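Local coordinates for protein CytC3 (Streptomyces, PDB 3GJA) that is a nonheme iron halogenase that probably uses 2-oxoglutarate and oxygen, as its relatives do, to halogenate an amino acid during natural-product biosynthesis, at residues F106-G111 against L243-S248; E158-L163 against K249-M254; G287-S292 against R301-S306; L77-M82 against R308-V313. One frame throughout, in Å; residues are numbered along the deposited sequence.

Contact 1. Residues F106-G111 against L243-S248; sequences FPKYQG and LPHTGS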
loop_
_atom_site.group_PDB
_atom_site.type_symbol
_atom_site.label_atom_id
_atom_site.label_comp_id
_atom_site.label_asym_id
_atom_site.label_seq_id
_atom_site.Cartn_x
_atom_site.Cartn_y
_atom_site.Cartn_z
ATOM N N PHE A 106 2.216 4.226 -8.170
ATOM C CA PHE A 106 3.638 4.255 -8.447
ATOM C C PHE A 106 3.864 4.079 -9.937
ATOM O O PHE A 106 4.013 2.965 -10.434
ATOM C CB PHE A 106 4.339 3.151 -7.673
ATOM C CG PHE A 106 4.472 3.435 -6.208
ATOM C CD1 PHE A 106 5.373 4.389 -5.756
ATOM C CD2 PHE A 106 3.713 2.736 -5.280
ATOM C CE1 PHE A 106 5.523 4.643 -4.394
ATOM C CE2 PHE A 106 3.851 2.980 -3.918
ATOM C CZ PHE A 106 4.760 3.934 -3.474
ATOM N N PRO A 107 3.853 5.189 -10.680
ATOM C CA PRO A 107 4.068 5.104 -12.125
ATOM C C PRO A 107 5.560 5.078 -12.424
ATOM O O PRO A 107 6.372 5.489 -11.600
ATOM C CB PRO A 107 3.414 6.385 -12.656
ATOM C CG PRO A 107 2.462 6.802 -11.539
ATOM C CD PRO A 107 3.270 6.489 -10.315
ATOM N N LYS A 108 5.922 4.573 -13.592
ATOM C CA LYS A 108 7.317 4.553 -14.000
ATOM C C LYS A 108 7.306 4.691 -15.510
ATOM O O LYS A 108 6.621 3.942 -16.204
ATOM C CB LYS A 108 8.010 3.254 -13.575
ATOM C CG LYS A 108 9.522 3.376 -13.611
ATOM C CD LYS A 108 10.163 2.510 -12.556
ATOM C CE LYS A 108 11.636 2.825 -12.401
ATOM N NZ LYS A 108 12.223 1.998 -11.308
ATOM N N TYR A 109 8.055 5.662 -16.013
ATOM C CA TYR A 109 8.091 5.929 -17.439
ATOM C C TYR A 109 9.503 5.833 -17.985
ATOM O O TYR A 109 10.478 5.886 -17.231
ATOM C CB TYR A 109 7.526 7.329 -17.699
ATOM C CG TYR A 109 6.116 7.501 -17.174
ATOM C CD1 TYR A 109 5.053 6.828 -17.772
ATOM C CD2 TYR A 109 5.847 8.305 -16.058
ATOM C CE1 TYR A 109 3.748 6.940 -17.282
ATOM C CE2 TYR A 109 4.543 8.429 -15.557
ATOM C CZ TYR A 109 3.498 7.738 -16.178
ATOM O OH TYR A 109 2.201 7.819 -15.714
ATOM N N GLN A 110 9.595 5.700 -19.303
ATOM C CA GLN A 110 10.871 5.594 -19.995
ATOM C C GLN A 110 11.789 6.733 -19.554
ATOM O O GLN A 110 11.381 7.890 -19.495
ATOM C CB GLN A 110 10.621 5.630 -21.509
ATOM C CG GLN A 110 11.836 5.391 -22.395
ATOM C CD GLN A 110 12.692 6.628 -22.550
ATOM O OE1 GLN A 110 12.176 7.743 -22.646
ATOM N NE2 GLN A 110 14.007 6.437 -22.592
ATOM N N GLY A 111 13.025 6.392 -19.206
ATOM C CA GLY A 111 13.971 7.400 -18.773
ATOM C C GLY A 111 14.162 7.423 -17.269
ATOM O O GLY A 111 15.216 7.833 -16.790
ATOM N N LEU A 243 14.982 -1.194 -10.812
ATOM C CA LEU A 243 15.723 -1.051 -12.053
ATOM C C LEU A 243 15.300 0.211 -12.793
ATOM O O LEU A 243 14.230 0.764 -12.534
ATOM C CB LEU A 243 15.460 -2.266 -12.950
ATOM C CG LEU A 243 16.072 -3.618 -12.560
ATOM C CD1 LEU A 243 15.444 -4.710 -13.407
ATOM C CD2 LEU A 243 17.592 -3.601 -12.773
ATOM N N PRO A 244 16.154 0.703 -13.703
ATOM C CA PRO A 244 15.799 1.902 -14.464
ATOM C C PRO A 244 14.816 1.448 -15.534
ATOM O O PRO A 244 14.706 0.255 -15.806
ATOM C CB PRO A 244 17.130 2.337 -15.063
ATOM C CG PRO A 244 17.828 1.033 -15.290
ATOM C CD PRO A 244 17.540 0.293 -13.991
ATOM N N HIS A 245 14.095 2.387 -16.129
ATOM C CA HIS A 245 13.140 2.042 -17.169
ATOM C C HIS A 245 13.843 2.216 -18.506
ATOM O O HIS A 245 14.091 3.339 -18.937
ATOM C CB HIS A 245 11.923 2.962 -17.095
ATOM C CG HIS A 245 10.846 2.623 -18.077
ATOM N ND1 HIS A 245 11.109 2.330 -19.400
ATOM C CD2 HIS A 245 9.499 2.581 -17.943
ATOM C CE1 HIS A 245 9.969 2.124 -20.037
ATOM N NE2 HIS A 245 8.978 2.272 -19.177
ATOM N N THR A 246 14.149 1.100 -19.157
ATOM C CA THR A 246 14.849 1.122 -20.438
ATOM C C THR A 246 14.005 0.625 -21.607
ATOM O O THR A 246 14.556 0.154 -22.603
ATOM C CB THR A 246 16.122 0.247 -20.374
ATOM O OG1 THR A 246 15.752 -1.093 -20.035
ATOM C CG2 THR A 246 17.085 0.766 -19.306
ATOM N N GLY A 247 12.680 0.730 -21.489
ATOM C CA GLY A 247 11.787 0.270 -22.546
ATOM C C GLY A 247 11.291 1.363 -23.472
ATOM O O GLY A 247 11.934 2.394 -23.614
ATOM N N SER A 248 10.148 1.151 -24.112
ATOM C CA SER A 248 9.620 2.167 -25.017
ATOM C C SER A 248 8.871 3.244 -24.240
ATOM O O SER A 248 8.442 3.014 -23.107
ATOM C CB SER A 248 8.685 1.538 -26.052
ATOM O OG SER A 248 7.479 1.125 -25.443
HETATM O O HOH W 1 14.422 3.412 -23.416
HETATM O O HOH W 2 7.192 5.067 -20.894
#
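H245 and the Y109-Q110 backbone make the stacking part of this contact. The peptide of Q110 lies over one face of the imidazole, with Q110 N above the ring centre. Q110 CA forms a CH-pi contact 3.5 Å from the H245 centroid and 17° off the ring normal. Y109 C covers the same face nearer the rim, while K108 O sits at the ring edge. CG of H245, anti to the backbone N (chi1 -176°), carries the ring beneath this peptide. Both ring nitrogens are engaged: ND1 accepts from G247 N at 3.1 Å, and NE2 bonds D251 O, a pattern consistent with a neutral ring protonated at NE2.

In the jelly-roll barrel of this cupin-clan protein, 106-111 is the end of strand 98-108 and the loop that follows. Residues 243-248 belong to the loop between strands 240-242 and 253-262, so the two meet at one end of the barrel.

Two direct hydrogen bonds span the segments. K108 NZ reaches L243 O at 2.7 Å, close to straight on the carbonyl (C=O...N angle 164°), and the same ammonium also bonds G161 O. G111 N gives a longer bond of 3.2 Å to H245 O.

Water supplies the remaining links on the more exposed side. One molecule accepts from Q110 NE2 and donates to G247 O at 2.7 Å. Another accepts from Q110 N at 3.0 Å and donates, more distantly, to S248 O. Q110 CG rests 3.2 Å from G247 O, and the bend at chi2 beyond it turns the amide, OE1 bonding K249 NZ and NE2 the first water.

Contact 2. Residues E158-L163 against K249-M254; sequences EQNGCL and KTDYRM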
loop_
_atom_site.group_PDB
_atom_site.type_symbol
_atom_site.label_atom_id
_atom_site.label_comp_id
_atom_site.label_asym_id
_atom_site.label_seq_id
_atom_site.Cartn_x
_atom_site.Cartn_y
_atom_site.Cartn_z
ATOM N N GLU A 158 11.444 -6.115 -16.089
ATOM C CA GLU A 158 12.785 -5.609 -15.862
ATOM C C GLU A 158 12.989 -4.420 -16.781
ATOM O O GLU A 158 13.580 -3.416 -16.388
ATOM C CB GLU A 158 13.830 -6.682 -16.150
ATOM C CG GLU A 158 13.860 -7.781 -15.108
ATOM C CD GLU A 158 15.028 -8.722 -15.301
ATOM O OE1 GLU A 158 16.185 -8.259 -15.191
ATOM O OE2 GLU A 158 14.789 -9.921 -15.566
ATOM N N GLN A 159 12.478 -4.527 -18.002
ATOM C CA GLN A 159 12.606 -3.442 -18.967
ATOM C C GLN A 159 11.850 -2.203 -18.490
ATOM O O GLN A 159 12.263 -1.083 -18.770
ATOM C CB GLN A 159 12.078 -3.877 -20.336
ATOM C CG GLN A 159 12.283 -2.822 -21.406
ATOM C CD GLN A 159 12.076 -3.351 -22.813
ATOM O OE1 GLN A 159 10.947 -3.575 -23.252
ATOM N NE2 GLN A 159 13.177 -3.561 -23.528
ATOM N N ASN A 160 10.752 -2.439 -17.770
ATOM C CA ASN A 160 9.865 -1.406 -17.193
ATOM C C ASN A 160 10.379 -0.731 -15.928
ATOM O O ASN A 160 9.781 0.240 -15.462
ATOM C CB ASN A 160 8.504 -2.020 -16.814
ATOM C CG ASN A 160 7.431 -1.622 -17.754
ATOM O OD1 ASN A 160 7.633 -0.727 -18.576
ATOM N ND2 ASN A 160 6.278 -2.263 -17.655
ATOM N N GLY A 161 11.433 -1.287 -15.344
ATOM C CA GLY A 161 11.972 -0.744 -14.112
ATOM C C GLY A 161 11.310 -1.358 -12.885
ATOM O O GLY A 161 11.000 -0.651 -11.917
ATOM N N CYS A 162 11.099 -2.673 -12.915
ATOM C CA CYS A 162 10.462 -3.382 -11.804
ATOM C C CYS A 162 11.254 -3.316 -10.506
ATOM O O CYS A 162 12.457 -3.057 -10.497
ATOM C CB CYS A 162 10.243 -4.854 -12.154
ATOM S SG CYS A 162 11.785 -5.813 -12.268
ATOM N N LEU A 163 10.560 -3.578 -9.404
ATOM C CA LEU A 163 11.165 -3.563 -8.084
ATOM C C LEU A 163 12.163 -4.711 -7.947
ATOM O O LEU A 163 12.124 -5.688 -8.701
ATOM C CB LEU A 163 10.077 -3.697 -7.008
ATOM C CG LEU A 163 8.929 -2.674 -7.046
ATOM C CD1 LEU A 163 7.807 -3.113 -6.110
ATOM C CD2 LEU A 163 9.450 -1.293 -6.663
ATOM N N LYS A 249 8.718 4.415 -24.852
ATOM C CA LYS A 249 8.029 5.528 -24.212
ATOM C C LYS A 249 6.534 5.292 -23.996
ATOM O O LYS A 249 5.917 5.955 -23.163
ATOM C CB LYS A 249 8.239 6.811 -25.022
ATOM C CG LYS A 249 9.678 7.294 -25.023
ATOM C CD LYS A 249 9.861 8.490 -25.938
ATOM C CE LYS A 249 11.315 8.941 -25.975
ATOM N NZ LYS A 249 11.732 9.504 -24.665
ATOM N N THR A 250 5.947 4.361 -24.742
ATOM C CA THR A 250 4.526 4.072 -24.583
ATOM C C THR A 250 4.318 2.958 -23.564
ATOM O O THR A 250 3.188 2.654 -23.183
ATOM C CB THR A 250 3.894 3.631 -25.904
ATOM O OG1 THR A 250 4.618 2.509 -26.419
ATOM C CG2 THR A 250 3.923 4.773 -26.923
ATOM N N ASP A 251 5.413 2.351 -23.121
ATOM C CA ASP A 251 5.327 1.259 -22.159
ATOM C C ASP A 251 5.499 1.755 -20.730
ATOM O O ASP A 251 6.578 1.674 -20.161
ATOM C CB ASP A 251 6.383 0.189 -22.491
ATOM C CG ASP A 251 6.476 -0.904 -21.431
ATOM O OD1 ASP A 251 5.463 -1.167 -20.751
ATOM O OD2 ASP A 251 7.563 -1.513 -21.291
ATOM N N TYR A 252 4.432 2.277 -20.147
ATOM C CA TYR A 252 4.518 2.767 -18.779
ATOM C C TYR A 252 4.129 1.662 -17.815
ATOM O O TYR A 252 3.321 0.792 -18.134
ATOM C CB TYR A 252 3.588 3.957 -18.559
ATOM C CG TYR A 252 2.129 3.580 -18.525
ATOM C CD1 TYR A 252 1.387 3.480 -19.700
ATOM C CD2 TYR A 252 1.496 3.290 -17.315
ATOM C CE1 TYR A 252 0.045 3.102 -19.676
ATOM C CE2 TYR A 252 0.154 2.907 -17.277
ATOM C CZ TYR A 252 -0.565 2.816 -18.459
ATOM O OH TYR A 252 -1.884 2.442 -18.425
ATOM N N ARG A 253 4.722 1.692 -16.634
ATOM C CA ARG A 253 4.416 0.708 -15.624
ATOM C C ARG A 253 3.609 1.405 -14.538
ATOM O O ARG A 253 3.971 2.496 -14.089
ATOM C CB ARG A 253 5.703 0.124 -15.051
ATOM C CG ARG A 253 5.487 -0.713 -13.819
ATOM C CD ARG A 253 5.639 0.138 -12.574
ATOM N NE ARG A 253 6.968 0.003 -11.988
ATOM C CZ ARG A 253 7.401 0.715 -10.952
ATOM N NH1 ARG A 253 6.616 1.628 -10.388
ATOM N NH2 ARG A 253 8.609 0.488 -10.453
ATOM N N MET A 254 2.506 0.790 -14.131
ATOM C CA MET A 254 1.675 1.377 -13.094
ATOM C C MET A 254 1.427 0.407 -11.955
ATOM O O MET A 254 0.870 -0.674 -12.146
ATOM C CB MET A 254 0.331 1.833 -13.665
ATOM C CG MET A 254 -0.536 2.601 -12.664
ATOM S SD MET A 254 0.270 4.113 -12.056
ATOM C CE MET A 254 0.143 5.144 -13.508
HETATM O O HOH W 3 9.106 -1.343 -23.282
#
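N160 faces two side chains of 249-254, D251 and R253, and meets each at a different inclination. The amide of N160 and the carboxylate of D251 approach from opposite directions, with their planes 35° apart. With chi1 at 173°, D251 CG swings opposite the backbone N, carrying the carboxylate toward N160; the carboxylate also has H155 as a partner, through OD1. Against R253 the amide is almost perpendicular to the guanidinium, and it lies against the start of the R253 chain, N160 CG 3.7 Å from R253 CB.

The first segment opens with a type I turn, E158 to G161, closed by G161 N to E158 O at 3.2 Å, in the loop joining strands 147-152 and 163-165. The second runs onto strand 253-262 of the barrel, and R253 points from that strand back toward the turn.

Bends at chi2 and chi3 fold the R253 chain so that NH2 reaches G161 O at 3.0 Å. This bond is bent, 146° at the hydrogen, and its donor lies above the carbonyl plane. R253 NH1 goes to F106 O, whereas the buried NE has no partner in the model. L163 CD2 lies obliquely beside the guanidinium, 4.3 Å from R253 NH2. Further out, a water donates to Q159 OE1 at 2.9 Å and to D251 OD2 at 2.5 Å.

Contact 3. Residues G287-S292 against R301-S306; sequences GAVLTS and RIARTS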
loop_
_atom_site.group_PDB
_atom_site.type_symbol
_atom_site.label_atom_id
_atom_site.label_comp_id
_atom_site.label_asym_id
_atom_site.label_seq_id
_atom_site.Cartn_x
_atom_site.Cartn_y
_atom_site.Cartn_z
ATOM N N GLY A 287 -9.798 8.916 6.617
ATOM C CA GLY A 287 -10.249 7.872 7.504
ATOM C C GLY A 287 -9.532 6.587 7.159
ATOM O O GLY A 287 -9.255 6.325 5.993
ATOM N N ALA A 288 -9.194 5.803 8.173
ATOM C CA ALA A 288 -8.562 4.518 7.945
ATOM C C ALA A 288 -9.739 3.568 7.700
ATOM O O ALA A 288 -10.840 3.788 8.211
ATOM C CB ALA A 288 -7.768 4.085 9.175
ATOM N N VAL A 289 -9.518 2.525 6.912
ATOM C CA VAL A 289 -10.582 1.581 6.605
ATOM C C VAL A 289 -10.380 0.246 7.297
ATOM O O VAL A 289 -9.331 -0.385 7.156
ATOM C CB VAL A 289 -10.679 1.334 5.079
ATOM C CG1 VAL A 289 -11.696 0.232 4.784
ATOM C CG2 VAL A 289 -11.078 2.623 4.370
ATOM N N LEU A 290 -11.391 -0.175 8.050
ATOM C CA LEU A 290 -11.352 -1.454 8.750
ATOM C C LEU A 290 -11.800 -2.461 7.690
ATOM O O LEU A 290 -12.970 -2.490 7.315
ATOM C CB LEU A 290 -12.343 -1.444 9.923
ATOM C CG LEU A 290 -12.176 -2.387 11.124
ATOM C CD1 LEU A 290 -13.496 -3.088 11.385
ATOM C CD2 LEU A 290 -11.077 -3.392 10.892
ATOM N N THR A 291 -10.873 -3.285 7.217
ATOM C CA THR A 291 -11.178 -4.244 6.162
ATOM C C THR A 291 -11.588 -5.624 6.648
ATOM O O THR A 291 -12.054 -6.450 5.863
ATOM C CB THR A 291 -9.974 -4.410 5.224
ATOM O OG1 THR A 291 -8.923 -5.104 5.913
ATOM C CG2 THR A 291 -9.460 -3.053 4.782
ATOM N N SER A 292 -11.405 -5.880 7.936
ATOM C CA SER A 292 -11.756 -7.172 8.504
ATOM C C SER A 292 -11.730 -7.094 10.022
ATOM O O SER A 292 -11.170 -6.159 10.591
ATOM C CB SER A 292 -10.772 -8.231 8.024
ATOM O OG SER A 292 -9.448 -7.815 8.280
ATOM N N ARG A 301 -8.852 7.895 12.965
ATOM C CA ARG A 301 -9.960 8.425 12.186
ATOM C C ARG A 301 -10.377 7.187 11.392
ATOM O O ARG A 301 -9.521 6.436 10.920
ATOM C CB ARG A 301 -9.503 9.525 11.226
ATOM C CG ARG A 301 -9.152 10.857 11.882
ATOM C CD ARG A 301 -9.020 11.932 10.812
ATOM N NE ARG A 301 -8.668 13.250 11.332
ATOM C CZ ARG A 301 -7.575 13.511 12.041
ATOM N NH1 ARG A 301 -6.717 12.538 12.329
ATOM N NH2 ARG A 301 -7.337 14.751 12.455
ATOM N N ILE A 302 -11.680 6.966 11.255
ATOM C CA ILE A 302 -12.187 5.788 10.557
ATOM C C ILE A 302 -13.202 6.167 9.496
ATOM O O ILE A 302 -14.012 7.069 9.696
ATOM C CB ILE A 302 -12.862 4.802 11.558
ATOM C CG1 ILE A 302 -11.821 4.270 12.550
ATOM C CG2 ILE A 302 -13.540 3.647 10.812
ATOM C CD1 ILE A 302 -10.762 3.363 11.931
ATOM N N ALA A 303 -13.147 5.472 8.365
ATOM C CA ALA A 303 -14.069 5.703 7.265
ATOM C C ALA A 303 -14.827 4.405 7.024
ATOM O O ALA A 303 -14.267 3.420 6.536
ATOM C CB ALA A 303 -13.303 6.108 6.012
ATOM N N ARG A 304 -16.103 4.406 7.386
ATOM C CA ARG A 304 -16.941 3.231 7.210
ATOM C C ARG A 304 -17.566 3.284 5.823
ATOM O O ARG A 304 -17.940 2.262 5.266
ATOM C CB ARG A 304 -18.035 3.209 8.290
ATOM C CG ARG A 304 -19.138 2.164 8.094
ATOM C CD ARG A 304 -18.750 0.769 8.562
ATOM N NE ARG A 304 -19.799 -0.194 8.223
ATOM C CZ ARG A 304 -19.875 -1.438 8.693
ATOM N NH1 ARG A 304 -18.960 -1.897 9.538
ATOM N NH2 ARG A 304 -20.870 -2.230 8.313
ATOM N N THR A 305 -17.654 4.488 5.265
ATOM C CA THR A 305 -18.252 4.680 3.950
ATOM C C THR A 305 -17.384 5.566 3.074
ATOM O O THR A 305 -16.821 6.556 3.547
ATOM C CB THR A 305 -19.644 5.328 4.075
ATOM O OG1 THR A 305 -20.488 4.483 4.868
ATOM C CG2 THR A 305 -20.279 5.520 2.698
ATOM N N SER A 306 -17.285 5.213 1.794
ATOM C CA SER A 306 -16.480 5.983 0.858
ATOM C C SER A 306 -17.203 7.269 0.510
ATOM O O SER A 306 -18.412 7.399 0.719
ATOM C CB SER A 306 -16.232 5.195 -0.428
ATOM O OG SER A 306 -17.204 5.507 -1.414
HETATM O O HOH W 4 -13.982 1.388 8.140
#
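G287 and A288 form the tight side of this contact, set against I302 and A303. Two backbone hydrogen bonds make a single beta bridge: A288 N to R301 O at 2.8 Å, nearly straight at 170°, and A303 N to A288 O at 2.9 Å. In the first of these the donor stands well above the carbonyl plane. I302 CA adds a CA-H...O contact of 3.4 Å to A288 O. With no side chain at G287, the methyl of A303 settles against the glycine backbone, its CB 3.8 Å from G287 CA. V289, buried on the inner side, makes only a distant contact with A303 CB, from CG2 at 4.4 Å, and packs instead on I81, M82 and F312.

A288 spends both its N-H and its C=O on the residues flanking I302, the pairing of a parallel bridge. The run 287-292 carries strand 289-290, which is outermost in the antiparallel sheet and pairs with strand 98-108. The chain leaving that strand thus folds back across this run, where 301-306 crosses as an irregular stretch.

Toward the exposed side the fit slackens. I302, bent at chi2 (-67°), turns CD1 back to 4.1 Å from A288 CB. Beyond the bridge a water replaces direct pairing, accepting from L290 N at 3.0 Å and donating to A303 O at 2.6 Å. The extended R301 chain leads away from the contact, and its NH2 bonds T271 O.

Contact 4. Residues L77-M82 against R308-V313; sequences LAEHIM and RGYEFV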
loop_
_atom_site.group_PDB
_atom_site.type_symbol
_atom_site.label_atom_id
_atom_site.label_comp_id
_atom_site.label_asym_id
_atom_site.label_seq_id
_atom_site.Cartn_x
_atom_site.Cartn_y
_atom_site.Cartn_z
ATOM N N LEU A 77 -11.440 1.142 -6.581
ATOM C CA LEU A 77 -10.288 1.204 -5.695
ATOM C C LEU A 77 -10.746 0.877 -4.279
ATOM O O LEU A 77 -10.002 0.279 -3.498
ATOM C CB LEU A 77 -9.647 2.593 -5.755
ATOM C CG LEU A 77 -8.318 2.746 -6.504
ATOM C CD1 LEU A 77 -8.216 1.757 -7.663
ATOM C CD2 LEU A 77 -8.180 4.185 -6.981
ATOM N N ALA A 78 -11.981 1.258 -3.955
ATOM C CA ALA A 78 -12.541 0.964 -2.636
ATOM C C ALA A 78 -12.622 -0.555 -2.515
ATOM O O ALA A 78 -12.293 -1.133 -1.477
ATOM C CB ALA A 78 -13.934 1.579 -2.494
ATOM N N GLU A 79 -13.049 -1.199 -3.594
ATOM C CA GLU A 79 -13.166 -2.647 -3.611
ATOM C C GLU A 79 -11.793 -3.315 -3.590
ATOM O O GLU A 79 -11.598 -4.331 -2.920
ATOM C CB GLU A 79 -13.922 -3.100 -4.859
ATOM C CG GLU A 79 -14.064 -4.604 -4.947
ATOM C CD GLU A 79 -14.586 -5.063 -6.285
ATOM O OE1 GLU A 79 -14.969 -4.202 -7.100
ATOM O OE2 GLU A 79 -14.614 -6.288 -6.519
ATOM N N HIS A 80 -10.842 -2.746 -4.328
ATOM C CA HIS A 80 -9.498 -3.314 -4.386
ATOM C C HIS A 80 -8.886 -3.504 -3.002
ATOM O O HIS A 80 -8.395 -4.582 -2.688
ATOM C CB HIS A 80 -8.571 -2.431 -5.233
ATOM C CG HIS A 80 -7.322 -3.129 -5.682
ATOM N ND1 HIS A 80 -7.269 -3.895 -6.827
ATOM C CD2 HIS A 80 -6.098 -3.226 -5.110
ATOM C CE1 HIS A 80 -6.069 -4.435 -6.940
ATOM N NE2 HIS A 80 -5.338 -4.046 -5.910
ATOM N N ILE A 81 -8.924 -2.472 -2.163
ATOM C CA ILE A 81 -8.323 -2.595 -0.833
ATOM C C ILE A 81 -9.086 -3.541 0.098
ATOM O O ILE A 81 -8.539 -4.000 1.103
ATOM C CB ILE A 81 -8.132 -1.194 -0.155
ATOM C CG1 ILE A 81 -9.476 -0.483 0.032
ATOM C CG2 ILE A 81 -7.217 -0.325 -1.011
ATOM C CD1 ILE A 81 -10.090 -0.689 1.401
ATOM N N MET A 82 -10.332 -3.852 -0.260
ATOM C CA MET A 82 -11.180 -4.756 0.524
ATOM C C MET A 82 -11.066 -6.215 0.067
ATOM O O MET A 82 -11.529 -7.127 0.749
ATOM C CB MET A 82 -12.654 -4.327 0.410
ATOM C CG MET A 82 -13.023 -3.045 1.156
ATOM S SD MET A 82 -12.717 -3.190 2.941
ATOM C CE MET A 82 -14.197 -4.077 3.495
ATOM N N ARG A 308 -18.240 8.130 -2.007
ATOM C CA ARG A 308 -19.258 7.880 -3.024
ATOM C C ARG A 308 -20.313 6.903 -2.540
ATOM O O ARG A 308 -21.046 6.325 -3.341
ATOM C CB ARG A 308 -18.637 7.338 -4.316
ATOM C CG ARG A 308 -18.397 8.397 -5.376
ATOM C CD ARG A 308 -18.061 7.779 -6.734
ATOM N NE ARG A 308 -17.870 8.816 -7.741
ATOM C CZ ARG A 308 -16.784 9.576 -7.836
ATOM N NH1 ARG A 308 -15.779 9.410 -6.990
ATOM N NH2 ARG A 308 -16.713 10.516 -8.764
ATOM N N GLY A 309 -20.380 6.709 -1.230
ATOM C CA GLY A 309 -21.373 5.811 -0.679
ATOM C C GLY A 309 -20.992 4.346 -0.696
ATOM O O GLY A 309 -21.814 3.488 -0.369
ATOM N N TYR A 310 -19.760 4.037 -1.081
ATOM C CA TYR A 310 -19.345 2.644 -1.089
ATOM C C TYR A 310 -19.142 2.263 0.375
ATOM O O TYR A 310 -18.336 2.864 1.084
ATOM C CB TYR A 310 -18.057 2.466 -1.898
ATOM C CG TYR A 310 -17.597 1.028 -1.991
ATOM C CD1 TYR A 310 -17.019 0.392 -0.895
ATOM C CD2 TYR A 310 -17.753 0.296 -3.175
ATOM C CE1 TYR A 310 -16.606 -0.935 -0.967
ATOM C CE2 TYR A 310 -17.345 -1.035 -3.256
ATOM C CZ TYR A 310 -16.775 -1.642 -2.149
ATOM O OH TYR A 310 -16.383 -2.959 -2.202
ATOM N N GLU A 311 -19.901 1.271 0.823
ATOM C CA GLU A 311 -19.854 0.817 2.202
ATOM C C GLU A 311 -18.758 -0.204 2.439
ATOM O O GLU A 311 -18.669 -1.197 1.723
ATOM C CB GLU A 311 -21.208 0.213 2.573
ATOM C CG GLU A 311 -21.408 -0.063 4.044
ATOM C CD GLU A 311 -21.308 1.194 4.884
ATOM O OE1 GLU A 311 -21.894 2.229 4.485
ATOM O OE2 GLU A 311 -20.651 1.141 5.947
ATOM N N PHE A 312 -17.927 0.042 3.449
ATOM C CA PHE A 312 -16.843 -0.875 3.792
ATOM C C PHE A 312 -17.321 -1.793 4.908
ATOM O O PHE A 312 -17.384 -1.387 6.071
ATOM C CB PHE A 312 -15.612 -0.107 4.275
ATOM C CG PHE A 312 -14.970 0.749 3.221
ATOM C CD1 PHE A 312 -14.322 0.169 2.130
ATOM C CD2 PHE A 312 -15.008 2.136 3.320
ATOM C CE1 PHE A 312 -13.721 0.960 1.150
ATOM C CE2 PHE A 312 -14.412 2.936 2.347
ATOM C CZ PHE A 312 -13.766 2.347 1.258
ATOM N N VAL A 313 -17.661 -3.028 4.560
ATOM C CA VAL A 313 -18.136 -3.978 5.553
ATOM C C VAL A 313 -17.020 -4.955 5.890
ATOM O O VAL A 313 -16.631 -5.775 5.063
ATOM C CB VAL A 313 -19.388 -4.735 5.039
ATOM C CG1 VAL A 313 -19.992 -5.575 6.157
ATOM C CG2 VAL A 313 -20.414 -3.735 4.527
#
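Helix 75-82, which packs against the main sheet of the barrel, is covered here by the irregular chain near the C terminus, 308-313. The contact between them is made by side-chain packing, mainly of two aromatic rings on A78, I81 and M82. A78 is the centre of it. Its methyl sits over one face of Y310 in a CH-pi contact, CB 3.8 Å from the Y310 centroid and 16° off the normal, and also touches F312 CE1 at 3.7 Å. Y310 CD1 in turn lies above the face of F312, near its rim, so the two rings and the methyl close on one another.

The Y310 ring crosses E79 obliquely, OH 3.5 Å from E79 CA and also against its CB. The extended E79 chain carries its carboxylate onward, where OE2 makes salt bridges with R83 and R40; its plane is only 15° from that of the Y310 ring.

F312 comes in edge first. A78 O and M82 CG lie near its plane, M82 CG being 3.6 Å from F312 CD1. I81 holds CG1 between the backbone N and the carbonyl carbon (chi1 61°), and its CD1 meets F312 CE1 at 4.0 Å, the side chains crossing at about a right angle. M82 SD makes an oblique Met-aromatic contact, 5.1 Å from the F312 centroid. Bent at chi2 and chi3, the M82 chain finishes with CE 3.4 Å from V313 O.

How the contacts relate
From the N terminus, 77-82 opens contact 4, the widest loop, which encloses the other three. Next 106-111 opens contact 1 and 158-163 opens contact 2; since 243-248 closes contact 1 before 249-254 closes contact 2, these two cross. Their centres are about 4 Å apart, with Y109 packed on Y252 and G247 on Q159, and they join loops to neighbouring strands 98-108 and 253-262 at one end of the barrel. Contact 3 follows in series, a short return from 287-292 to 301-306, before 308-313 closes contact 4. Contacts 3 and 4 adjoin through R304-E311 and T305-E311, tying the C-terminal chain to strand 289-290 and helix 75-82; the centres of contacts 1 and 3 lie about 34 Å apart.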